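UDP-N-acetylglucosamine 2-epimerase (Methanocaldococcus jannaschii, PDB 4NES) probably catalyses the reversible epimerisation at C-2 of UDP-N-acetylglucosamine to UDP-N-acetylmannosamine, working as a homodimer. Local coordinates at residues Glu77-Leu82 / Ala103-Lys108; Leu120-Arg125 / Asn308-Glu313; Asp173-Asn178 / Val269-Phe274. All coordinates share one frame; numbering follows the deposited sequence.

How the contacts relate
All three contacts are buried. Contact 1 lies farthest out, its centre about 23 Å from that of the chain, inside the N-terminal Rossmann-like domain; it joins two helices by apolar packing, with a second subunit close by. Contact 2 joins loops that follow a strand of each domain's sheet, and its chemistry is mostly polar: bridging waters, a CA-H...O contact and a leucine methyl over a guanidinium salt-bridged within its own loop. Contact 3, nested in the chain between the two halves of contact 2, sets helix 170-183 against the start of helix 271-280 and differs again in holding UDP with backbone and aromatic groups. The centres of contacts 2 and 3 are about 24 Å apart.

Contact 1: residues Glu77-Leu82 / Ala103-Lys108; sequences EIEKVL and ALVASK
Val-105 of helix 97-108 points into a hollow on helix 67-85 formed by Ile-78, Glu-79 and Leu-82. Its CB lies 4.0 Å from CG2 of Ile-78. From there the side chain forks. The CG1 branch, anti to the backbone N (chi1 170°), comes down on the backbone of the other helix, 3.6 Å from CA of Glu-79, with CD1 of Leu-82 at 3.7 Å from the same Val-105 CG1. The CG2 branch turns the other way and meets Ile-78 at an oblique crossing, 4.1 Å from that residue's CB. Leu-82 CD1 reaches on to the methyl of Ala-106.

Glu-79 packs against the valine with its CA and CB, while its carboxylate joins through a water that donates to both Glu-79 OE2 and Val-105 O. The carboxylate also holds Thr-66 OG1 and the backbone N of Gly-68 of the second subunit, tying this helix to that subunit by hydrogen bonds. The short axes approach to 9.4 Å and cross at -44°. These are neighbouring helices of a Rossmann-like domain in the GT-B fold, with helix 97-108 the crossover of a beta-alpha-beta unit between strands 89-93 and 112-116.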
loop_
_atom_site.group_PDB
_atom_site.type_symbol
_atom_site.label_atom_id
_atom_site.label_comp_id
_atom_site.label_asym_id
_atom_site.label_seq_id
_atom_site.Cartn_x
_atom_site.Cartn_y
_atom_site.Cartn_z
ATOM N N GLU A 77 -13.154 -5.894 8.086
ATOM C CA GLU A 77 -13.326 -6.617 9.339
ATOM C C GLU A 77 -12.252 -6.308 10.373
ATOM O O GLU A 77 -12.551 -6.232 11.564
ATOM C CB GLU A 77 -13.407 -8.125 9.091
ATOM C CG GLU A 77 -14.619 -8.534 8.267
ATOM C CD GLU A 77 -15.930 -8.117 8.899
ATOM O OE1 GLU A 77 -16.086 -8.295 10.122
ATOM O OE2 GLU A 77 -16.811 -7.625 8.167
ATOM N N ILE A 78 -11.015 -6.106 9.930
ATOM C CA ILE A 78 -9.959 -5.731 10.860
ATOM C C ILE A 78 -10.272 -4.354 11.430
ATOM O O ILE A 78 -10.077 -4.108 12.612
ATOM C CB ILE A 78 -8.563 -5.726 10.196
ATOM C CG1 ILE A 78 -8.119 -7.142 9.854
ATOM C CG2 ILE A 78 -7.513 -5.109 11.099
ATOM C CD1 ILE A 78 -6.823 -7.175 9.058
ATOM N N GLU A 79 -10.784 -3.450 10.603
ATOM C CA GLU A 79 -11.073 -2.113 11.100
ATOM C C GLU A 79 -12.141 -2.118 12.185
ATOM O O GLU A 79 -12.040 -1.363 13.148
ATOM C CB GLU A 79 -11.478 -1.177 9.971
ATOM C CG GLU A 79 -11.681 0.244 10.465
ATOM C CD GLU A 79 -12.037 1.202 9.374
ATOM O OE1 GLU A 79 -13.108 1.016 8.765
ATOM O OE2 GLU A 79 -11.244 2.143 9.136
ATOM N N LYS A 80 -13.154 -2.968 12.043
ATOM C CA LYS A 80 -14.181 -3.076 13.074
ATOM C C LYS A 80 -13.571 -3.440 14.427
ATOM O O LYS A 80 -13.909 -2.839 15.455
ATOM C CB LYS A 80 -15.227 -4.115 12.684
ATOM C CG LYS A 80 -16.133 -3.693 11.540
ATOM C CD LYS A 80 -17.061 -4.843 11.155
ATOM C CE LYS A 80 -17.933 -4.490 9.968
ATOM N NZ LYS A 80 -18.730 -5.672 9.524
ATOM N N VAL A 81 -12.650 -4.400 14.424
ATOM C CA VAL A 81 -11.978 -4.796 15.651
ATOM C C VAL A 81 -11.091 -3.691 16.209
ATOM O O VAL A 81 -11.149 -3.397 17.404
ATOM C CB VAL A 81 -11.145 -6.063 15.452
ATOM C CG1 VAL A 81 -10.411 -6.399 16.745
ATOM C CG2 VAL A 81 -12.036 -7.221 15.024
ATOM N N LEU A 82 -10.289 -3.059 15.355
ATOM C CA LEU A 82 -9.357 -2.041 15.843
ATOM C C LEU A 82 -10.061 -0.782 16.349
ATOM O O LEU A 82 -9.570 -0.129 17.275
ATOM C CB LEU A 82 -8.289 -1.698 14.798
ATOM C CG LEU A 82 -7.357 -2.852 14.410
ATOM C CD1 LEU A 82 -6.287 -2.362 13.449
ATOM C CD2 LEU A 82 -6.725 -3.515 15.635
ATOM N N ALA A 103 -1.719 -3.754 8.297
ATOM C CA ALA A 103 -0.927 -2.520 8.283
ATOM C C ALA A 103 -1.702 -1.334 7.714
ATOM O O ALA A 103 -1.624 -0.222 8.246
ATOM C CB ALA A 103 0.371 -2.726 7.504
ATOM N N LEU A 104 -2.431 -1.571 6.630
ATOM C CA LEU A 104 -3.187 -0.514 5.992
ATOM C C LEU A 104 -4.311 -0.005 6.894
ATOM O O LEU A 104 -4.539 1.203 6.973
ATOM C CB LEU A 104 -3.731 -0.990 4.652
ATOM C CG LEU A 104 -4.446 0.081 3.834
ATOM C CD1 LEU A 104 -3.612 1.361 3.747
ATOM C CD2 LEU A 104 -4.717 -0.467 2.446
ATOM N N VAL A 105 -5.007 -0.907 7.580
ATOM C CA VAL A 105 -6.050 -0.470 8.499
ATOM C C VAL A 105 -5.439 0.361 9.620
ATOM O O VAL A 105 -5.906 1.459 9.918
ATOM C CB VAL A 105 -6.832 -1.654 9.119
ATOM C CG1 VAL A 105 -7.738 -1.154 10.234
ATOM C CG2 VAL A 105 -7.649 -2.385 8.064
ATOM N N ALA A 106 -4.389 -0.170 10.238
ATOM C CA ALA A 106 -3.765 0.503 11.368
ATOM C C ALA A 106 -3.226 1.880 10.997
ATOM O O ALA A 106 -3.421 2.845 11.728
ATOM C CB ALA A 106 -2.671 -0.367 11.971
ATOM N N SER A 107 -2.575 1.978 9.844
ATOM C CA SER A 107 -1.991 3.241 9.404
ATOM C C SER A 107 -3.031 4.350 9.265
ATOM O O SER A 107 -2.786 5.483 9.677
ATOM C CB SER A 107 -1.218 3.052 8.089
ATOM O OG SER A 107 -2.091 2.857 6.999
ATOM N N LYS A 108 -4.195 4.036 8.706
ATOM C CA LYS A 108 -5.232 5.053 8.551
ATOM C C LYS A 108 -5.899 5.406 9.880
ATOM O O LYS A 108 -6.471 6.479 10.022
ATOM C CB LYS A 108 -6.288 4.619 7.531
ATOM C CG LYS A 108 -5.773 4.500 6.090
ATOM C CD LYS A 108 -5.439 5.880 5.507
ATOM C CE LYS A 108 -4.977 5.787 4.049
ATOM N NZ LYS A 108 -6.093 5.430 3.111
HETATM O O HOH W 1 -8.425 2.037 8.470
#

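Contact 2: residues Leu120-Arg125 / Asn308-Glu313; sequences LRSFDR and NTERPE
Ser-122 and Glu-310 bring their CA atoms to 4.1 Å where two irregular loops run antiparallel, 174° apart, without a direct hydrogen bond between them. The backbones meet instead through a CA-H...O contact from Glu-310 CA to Arg-121 O, 3.4 Å long, and through two waters. One water accepts from Arg-121 N and donates to Glu-310 O, the latter bond 2.7 Å long; the other donates to both Arg-121 O and Thr-309 O, bridging the two carbonyl oxygens.

Leu-120 lays its CD2 methyl over one face of the Arg-311 guanidinium, toward the rim, 3.4 Å from NH2. The arginine gets there by bending at both chi2 and chi3, and its NH1 then reaches back to Glu-310 OE2 at 2.9 Å, a salt bridge lying in the guanidinium plane but meeting the carboxylate from above its own. Arg-306 is a second partner of that oxygen, and Glu-293 takes Arg-311 NH2. Replacing Arg-311 by an alanine would probably leave Glu-293 without this mate and Glu-310 held mainly by Arg-306, and would strip the flat cover from the Leu-120 methyl.

At the other end, Asn-308 OD1 sits 3.5 Å from Ser-122 CB. Its ND2 comes near Asp-124 OD2, the amide and carboxylate planes 86° apart, a polar approach and not a hydrogen bond. Ser-122 OG and Thr-309 OG1 each accept from the backbone N two residues on, so each loop contains an ST turn; Thr-309 OG1 is also hydrogen-bonded to Gln-292 OE1. The contact lies at the junction of the two Rossmann-like domains of a GT-B enzyme, with the Arg-311 side chain about 6 Å from the bound UDP and about 9 Å from that of His-207, the probable active-site residue.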
loop_
_atom_site.group_PDB
_atom_site.type_symbol
_atom_site.label_atom_id
_atom_site.label_comp_id
_atom_site.label_asym_id
_atom_site.label_seq_id
_atom_site.Cartn_x
_atom_site.Cartn_y
_atom_site.Cartn_z
ATOM N N LEU A 120 12.939 -7.348 3.376
ATOM C CA LEU A 120 13.310 -8.396 2.427
ATOM C C LEU A 120 12.862 -7.973 1.025
ATOM O O LEU A 120 11.763 -7.434 0.850
ATOM C CB LEU A 120 12.679 -9.735 2.797
ATOM C CG LEU A 120 13.262 -10.507 3.984
ATOM C CD1 LEU A 120 13.158 -9.738 5.271
ATOM C CD2 LEU A 120 12.548 -11.847 4.114
ATOM N N ARG A 121 13.717 -8.187 0.027
ATOM C CA ARG A 121 13.369 -7.836 -1.352
ATOM C C ARG A 121 13.833 -8.901 -2.335
ATOM O O ARG A 121 15.000 -9.297 -2.323
ATOM C CB ARG A 121 13.990 -6.488 -1.750
ATOM C CG ARG A 121 13.556 -5.279 -0.909
ATOM C CD ARG A 121 12.112 -4.882 -1.220
ATOM N NE ARG A 121 11.706 -3.693 -0.477
ATOM C CZ ARG A 121 11.109 -3.712 0.710
ATOM N NH1 ARG A 121 10.832 -4.865 1.314
ATOM N NH2 ARG A 121 10.785 -2.565 1.297
ATOM N N SER A 122 12.919 -9.337 -3.193
ATOM C CA SER A 122 13.266 -10.168 -4.344
ATOM C C SER A 122 13.458 -9.290 -5.580
ATOM O O SER A 122 14.074 -9.716 -6.560
ATOM C CB SER A 122 12.148 -11.163 -4.623
ATOM O OG SER A 122 11.012 -10.471 -5.114
ATOM N N PHE A 123 12.908 -8.075 -5.534
ATOM C CA PHE A 123 12.889 -7.145 -6.672
ATOM C C PHE A 123 12.123 -7.698 -7.865
ATOM O O PHE A 123 12.335 -7.298 -9.012
ATOM C CB PHE A 123 14.303 -6.684 -7.035
ATOM C CG PHE A 123 15.026 -6.060 -5.883
ATOM C CD1 PHE A 123 14.616 -4.836 -5.377
ATOM C CD2 PHE A 123 16.085 -6.710 -5.280
ATOM C CE1 PHE A 123 15.270 -4.264 -4.298
ATOM C CE2 PHE A 123 16.744 -6.147 -4.197
ATOM C CZ PHE A 123 16.334 -4.915 -3.713
ATOM N N ASP A 124 11.227 -8.625 -7.561
ATOM C CA ASP A 124 10.236 -9.116 -8.492
ATOM C C ASP A 124 8.949 -8.458 -8.024
ATOM O O ASP A 124 8.006 -9.151 -7.640
ATOM C CB ASP A 124 10.118 -10.635 -8.343
ATOM C CG ASP A 124 9.367 -11.294 -9.486
ATOM O OD1 ASP A 124 8.722 -10.586 -10.288
ATOM O OD2 ASP A 124 9.428 -12.538 -9.573
ATOM N N ARG A 125 8.909 -7.122 -8.044
ATOM C CA ARG A 125 7.770 -6.371 -7.492
ATOM C C ARG A 125 6.470 -6.625 -8.268
ATOM O O ARG A 125 5.465 -5.939 -8.075
ATOM C CB ARG A 125 8.084 -4.868 -7.345
ATOM C CG ARG A 125 7.334 -4.186 -6.188
ATOM C CD ARG A 125 7.726 -2.712 -5.968
ATOM N NE ARG A 125 8.953 -2.567 -5.181
ATOM C CZ ARG A 125 9.442 -1.407 -4.746
ATOM N NH1 ARG A 125 8.806 -0.267 -5.013
ATOM N NH2 ARG A 125 10.568 -1.389 -4.039
ATOM N N ASN A 308 14.523 -15.880 -8.404
ATOM C CA ASN A 308 15.122 -14.955 -7.457
ATOM C C ASN A 308 14.652 -15.312 -6.065
ATOM O O ASN A 308 13.762 -16.145 -5.899
ATOM C CB ASN A 308 14.741 -13.515 -7.783
ATOM C CG ASN A 308 13.268 -13.357 -8.013
ATOM O OD1 ASN A 308 12.463 -13.629 -7.123
ATOM N ND2 ASN A 308 12.892 -12.929 -9.215
ATOM N N THR A 309 15.264 -14.697 -5.065
ATOM C CA THR A 309 14.849 -14.927 -3.694
ATOM C C THR A 309 14.950 -13.628 -2.911
ATOM O O THR A 309 15.727 -12.739 -3.261
ATOM C CB THR A 309 15.693 -16.036 -3.008
ATOM O OG1 THR A 309 15.253 -16.188 -1.654
ATOM C CG2 THR A 309 17.182 -15.670 -2.999
ATOM N N GLU A 310 14.153 -13.509 -1.859
ATOM C CA GLU A 310 14.235 -12.340 -0.997
ATOM C C GLU A 310 15.073 -12.642 0.234
ATOM O O GLU A 310 15.194 -11.809 1.125
ATOM C CB GLU A 310 12.850 -11.777 -0.626
ATOM C CG GLU A 310 11.887 -12.747 0.026
ATOM C CD GLU A 310 11.427 -13.809 -0.938
ATOM O OE1 GLU A 310 10.758 -13.466 -1.937
ATOM O OE2 GLU A 310 11.764 -14.981 -0.703
ATOM N N ARG A 311 15.671 -13.830 0.271
ATOM C CA ARG A 311 16.712 -14.092 1.265
ATOM C C ARG A 311 18.008 -14.490 0.565
ATOM O O ARG A 311 18.449 -15.644 0.632
ATOM C CB ARG A 311 16.278 -15.065 2.396
ATOM C CG ARG A 311 15.472 -16.288 1.986
ATOM C CD ARG A 311 13.984 -15.979 1.842
ATOM N NE ARG A 311 13.311 -15.684 3.111
ATOM C CZ ARG A 311 12.028 -15.350 3.208
ATOM N NH1 ARG A 311 11.285 -15.227 2.118
ATOM N NH2 ARG A 311 11.493 -15.109 4.397
ATOM N N PRO A 312 18.639 -13.515 -0.113
ATOM C CA PRO A 312 19.834 -13.768 -0.911
ATOM C C PRO A 312 21.018 -14.167 -0.055
ATOM O O PRO A 312 21.971 -14.696 -0.606
ATOM C CB PRO A 312 20.101 -12.411 -1.580
ATOM C CG PRO A 312 19.475 -11.423 -0.651
ATOM C CD PRO A 312 18.237 -12.097 -0.193
ATOM N N GLU A 313 20.949 -13.914 1.253
ATOM C CA GLU A 313 22.041 -14.274 2.148
ATOM C C GLU A 313 22.275 -15.792 2.127
ATOM O O GLU A 313 23.401 -16.253 2.271
ATOM C CB GLU A 313 21.776 -13.757 3.571
ATOM C CG GLU A 313 21.073 -12.377 3.616
ATOM C CD GLU A 313 19.582 -12.486 3.396
ATOM O OE1 GLU A 313 19.132 -13.625 3.213
ATOM O OE2 GLU A 313 18.833 -11.446 3.424
HETATM O O HOH W 2 16.369 -9.360 1.212
HETATM O O HOH W 3 17.184 -10.370 -4.013
#

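Contact 3: residues Asp173-Asn178 / Val269-Phe274; sequences DATLQN and VGYLEF. With UDP (uridine-5'-diphosphate), chain C.
Tyr-271 turns the edge of its ring to helix 170-183: Ala-174 O and Asn-178 ND2 both lie near the ring plane, the latter 3.9 Å from CE2. The Asn-178 amide stands almost upright to the ring, 76° between the planes. Along the opposite edge the ring meets UDP, CE1 coming to 3.3 Å from O2' of the nucleotide. Phe-274 works differently, for the uracil lies over one of its faces, with C5 of UDP above the ring centre at 3.4 Å.

A hydrogen bond within the helix helps fix the Asn-178 amide: ND2 donates to Ala-174 O at 2.9 Å, one turn back. The tyrosine ring swings out toward that helix because its CG is anti to the backbone N (chi1 -167°), which carries the hydroxyl past the Ala-174 methyl, CB to OH 3.8 Å. There the OH is hydrogen-bonded to Glu-294 OE2, while Glu-294 OE1 binds UDP; Tyr-271 is thus a second-shell support for a ligand-binding carboxylate as well as a wall of the pocket.

This is the nucleotide site of the C-terminal Rossmann-like domain of a GT-B fold, built on the turn that leads into helix 271-280, with Gly-270 at the N-cap. Just before the cap, Val-269 reads the uracil edge with its backbone. Its N donates to O4 of UDP at 3.0 Å and nearly straight (167°), and its O accepts from N3 of UDP at 2.8 Å, a donor-acceptor pair that suits uracil and would probably mismatch cytosine.

Farther along the helix, Leu-272 crosses Asn-178 at about a right angle and puts CD2 3.6 Å from the Asn-178 carbonyl O, with Val-188 of helix 186-195 also touching the leucine.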
loop_
_atom_site.group_PDB
_atom_site.type_symbol
_atom_site.label_atom_id
_atom_site.label_comp_id
_atom_site.label_asym_id
_atom_site.label_seq_id
_atom_site.Cartn_x
_atom_site.Cartn_y
_atom_site.Cartn_z
ATOM N N ASP A 173 14.884 -18.373 16.307
ATOM C CA ASP A 173 14.302 -18.682 17.615
ATOM C C ASP A 173 13.407 -19.912 17.520
ATOM O O ASP A 173 13.492 -20.822 18.340
ATOM C CB ASP A 173 13.367 -17.571 18.128
ATOM C CG ASP A 173 13.962 -16.168 18.099
ATOM O OD1 ASP A 173 14.822 -15.841 17.263
ATOM O OD2 ASP A 173 13.480 -15.347 18.912
ATOM N N ALA A 174 12.510 -19.920 16.537
ATOM C CA ALA A 174 11.522 -20.987 16.414
ATOM C C ALA A 174 12.183 -22.339 16.150
ATOM O O ALA A 174 11.839 -23.354 16.775
ATOM C CB ALA A 174 10.521 -20.665 15.323
ATOM N N THR A 175 13.148 -22.347 15.241
ATOM C CA THR A 175 13.820 -23.584 14.879
ATOM C C THR A 175 14.634 -24.056 16.084
ATOM O O THR A 175 14.712 -25.259 16.359
ATOM C CB THR A 175 14.696 -23.396 13.609
ATOM O OG1 THR A 175 13.922 -22.765 12.580
ATOM C CG2 THR A 175 15.187 -24.725 13.093
ATOM N N LEU A 176 15.185 -23.102 16.834
ATOM C CA LEU A 176 15.971 -23.375 18.038
ATOM C C LEU A 176 15.140 -23.690 19.292
ATOM O O LEU A 176 15.638 -24.372 20.196
ATOM C CB LEU A 176 16.917 -22.206 18.332
ATOM C CG LEU A 176 18.354 -22.253 17.804
ATOM C CD1 LEU A 176 19.236 -23.034 18.779
ATOM C CD2 LEU A 176 18.434 -22.852 16.405
ATOM N N GLN A 177 13.905 -23.192 19.373
ATOM C CA GLN A 177 13.021 -23.533 20.499
ATOM C C GLN A 177 12.392 -24.925 20.298
ATOM O O GLN A 177 12.130 -25.634 21.273
ATOM C CB GLN A 177 11.981 -22.406 20.852
ATOM C CG GLN A 177 11.004 -21.888 19.731
ATOM C CD GLN A 177 10.105 -20.646 20.105
ATOM O OE1 GLN A 177 8.924 -20.581 19.721
ATOM N NE2 GLN A 177 10.676 -19.675 20.807
ATOM N N ASN A 178 12.229 -25.342 19.041
ATOM C CA ASN A 178 11.412 -26.518 18.704
ATOM C C ASN A 178 12.134 -27.772 18.186
ATOM O O ASN A 178 11.574 -28.871 18.261
ATOM C CB ASN A 178 10.274 -26.134 17.748
ATOM C CG ASN A 178 9.258 -25.214 18.394
ATOM O OD1 ASN A 178 8.424 -25.651 19.188
ATOM N ND2 ASN A 178 9.330 -23.933 18.068
ATOM N N VAL A 269 2.085 -31.173 7.273
ATOM C CA VAL A 269 2.281 -31.670 8.639
ATOM C C VAL A 269 2.602 -30.543 9.611
ATOM O O VAL A 269 2.864 -29.407 9.212
ATOM C CB VAL A 269 3.398 -32.736 8.701
ATOM C CG1 VAL A 269 3.050 -33.923 7.814
ATOM C CG2 VAL A 269 4.741 -32.122 8.303
ATOM N N GLY A 270 2.583 -30.860 10.904
ATOM C CA GLY A 270 2.895 -29.893 11.946
ATOM C C GLY A 270 4.355 -29.476 11.911
ATOM O O GLY A 270 5.177 -30.098 11.229
ATOM N N TYR A 271 4.671 -28.409 12.637
ATOM C CA TYR A 271 6.025 -27.861 12.640
ATOM C C TYR A 271 7.068 -28.840 13.181
ATOM O O TYR A 271 8.162 -28.961 12.634
ATOM C CB TYR A 271 6.053 -26.565 13.442
ATOM C CG TYR A 271 7.305 -25.749 13.253
ATOM C CD1 TYR A 271 7.787 -25.473 11.989
ATOM C CD2 TYR A 271 7.993 -25.236 14.354
ATOM C CE1 TYR A 271 8.926 -24.712 11.810
ATOM C CE2 TYR A 271 9.136 -24.468 14.181
ATOM C CZ TYR A 271 9.594 -24.217 12.899
ATOM O OH TYR A 271 10.727 -23.455 12.713
ATOM N N LEU A 272 6.732 -29.548 14.252
ATOM C CA LEU A 272 7.684 -30.483 14.843
ATOM C C LEU A 272 8.026 -31.598 13.861
ATOM O O LEU A 272 9.197 -31.965 13.672
ATOM C CB LEU A 272 7.128 -31.075 16.140
ATOM C CG LEU A 272 6.785 -30.057 17.218
ATOM C CD1 LEU A 272 6.179 -30.779 18.418
ATOM C CD2 LEU A 272 8.016 -29.271 17.636
ATOM N N GLU A 273 6.988 -32.130 13.232
ATOM C CA GLU A 273 7.148 -33.157 12.223
ATOM C C GLU A 273 7.970 -32.640 11.039
ATOM O O GLU A 273 8.870 -33.326 10.544
ATOM C CB GLU A 273 5.767 -33.637 11.766
ATOM C CG GLU A 273 5.017 -34.458 12.827
ATOM C CD GLU A 273 4.339 -33.609 13.884
ATOM O OE1 GLU A 273 4.201 -32.378 13.700
ATOM O OE2 GLU A 273 3.936 -34.181 14.917
ATOM N N PHE A 274 7.668 -31.425 10.588
ATOM C CA PHE A 274 8.365 -30.895 9.425
ATOM C C PHE A 274 9.835 -30.602 9.714
ATOM O O PHE A 274 10.693 -30.838 8.863
ATOM C CB PHE A 274 7.659 -29.667 8.845
ATOM C CG PHE A 274 8.063 -29.386 7.435
ATOM C CD1 PHE A 274 7.638 -30.220 6.415
ATOM C CD2 PHE A 274 8.904 -28.326 7.131
ATOM C CE1 PHE A 274 8.028 -29.993 5.103
ATOM C CE2 PHE A 274 9.287 -28.092 5.815
ATOM C CZ PHE A 274 8.849 -28.935 4.811
HETATM N N1 UDP C . 6.003 -26.094 7.350
HETATM C C2 UDP C . 5.382 -26.960 8.186
HETATM N N3 UDP C . 4.817 -28.082 7.690
HETATM C C4 UDP C . 4.840 -28.383 6.373
HETATM C C5 UDP C . 5.471 -27.509 5.477
HETATM C C6 UDP C . 6.044 -26.349 6.010
HETATM O O2 UDP C . 5.332 -26.731 9.397
HETATM O O4 UDP C . 4.235 -29.549 5.914
HETATM C "C1'" UDP C . 6.596 -24.831 7.823
HETATM C "C2'" UDP C . 8.000 -24.612 7.604
HETATM O "O2'" UDP C . 8.766 -25.301 8.566
HETATM C "C3'" UDP C . 8.123 -23.149 7.651
HETATM C "C4'" UDP C . 6.825 -22.671 7.196
HETATM O "O4'" UDP C . 5.988 -23.792 7.060
HETATM O "O3'" UDP C . 8.383 -22.639 8.930
HETATM C "C5'" UDP C . 6.866 -21.998 5.866
HETATM O "O5'" UDP C . 5.579 -21.665 5.405
HETATM P PA UDP C . 5.201 -21.648 3.866
HETATM O O1A UDP C . 3.778 -22.147 3.732
HETATM O O2A UDP C . 6.190 -22.500 3.100
HETATM O O3A UDP C . 5.202 -20.149 3.376
HETATM P PB UDP C . 6.320 -19.100 3.043
HETATM O O1B UDP C . 7.453 -19.209 4.052
HETATM O O2B UDP C . 6.790 -19.326 1.629
HETATM O O3B UDP C . 5.576 -17.799 3.159
#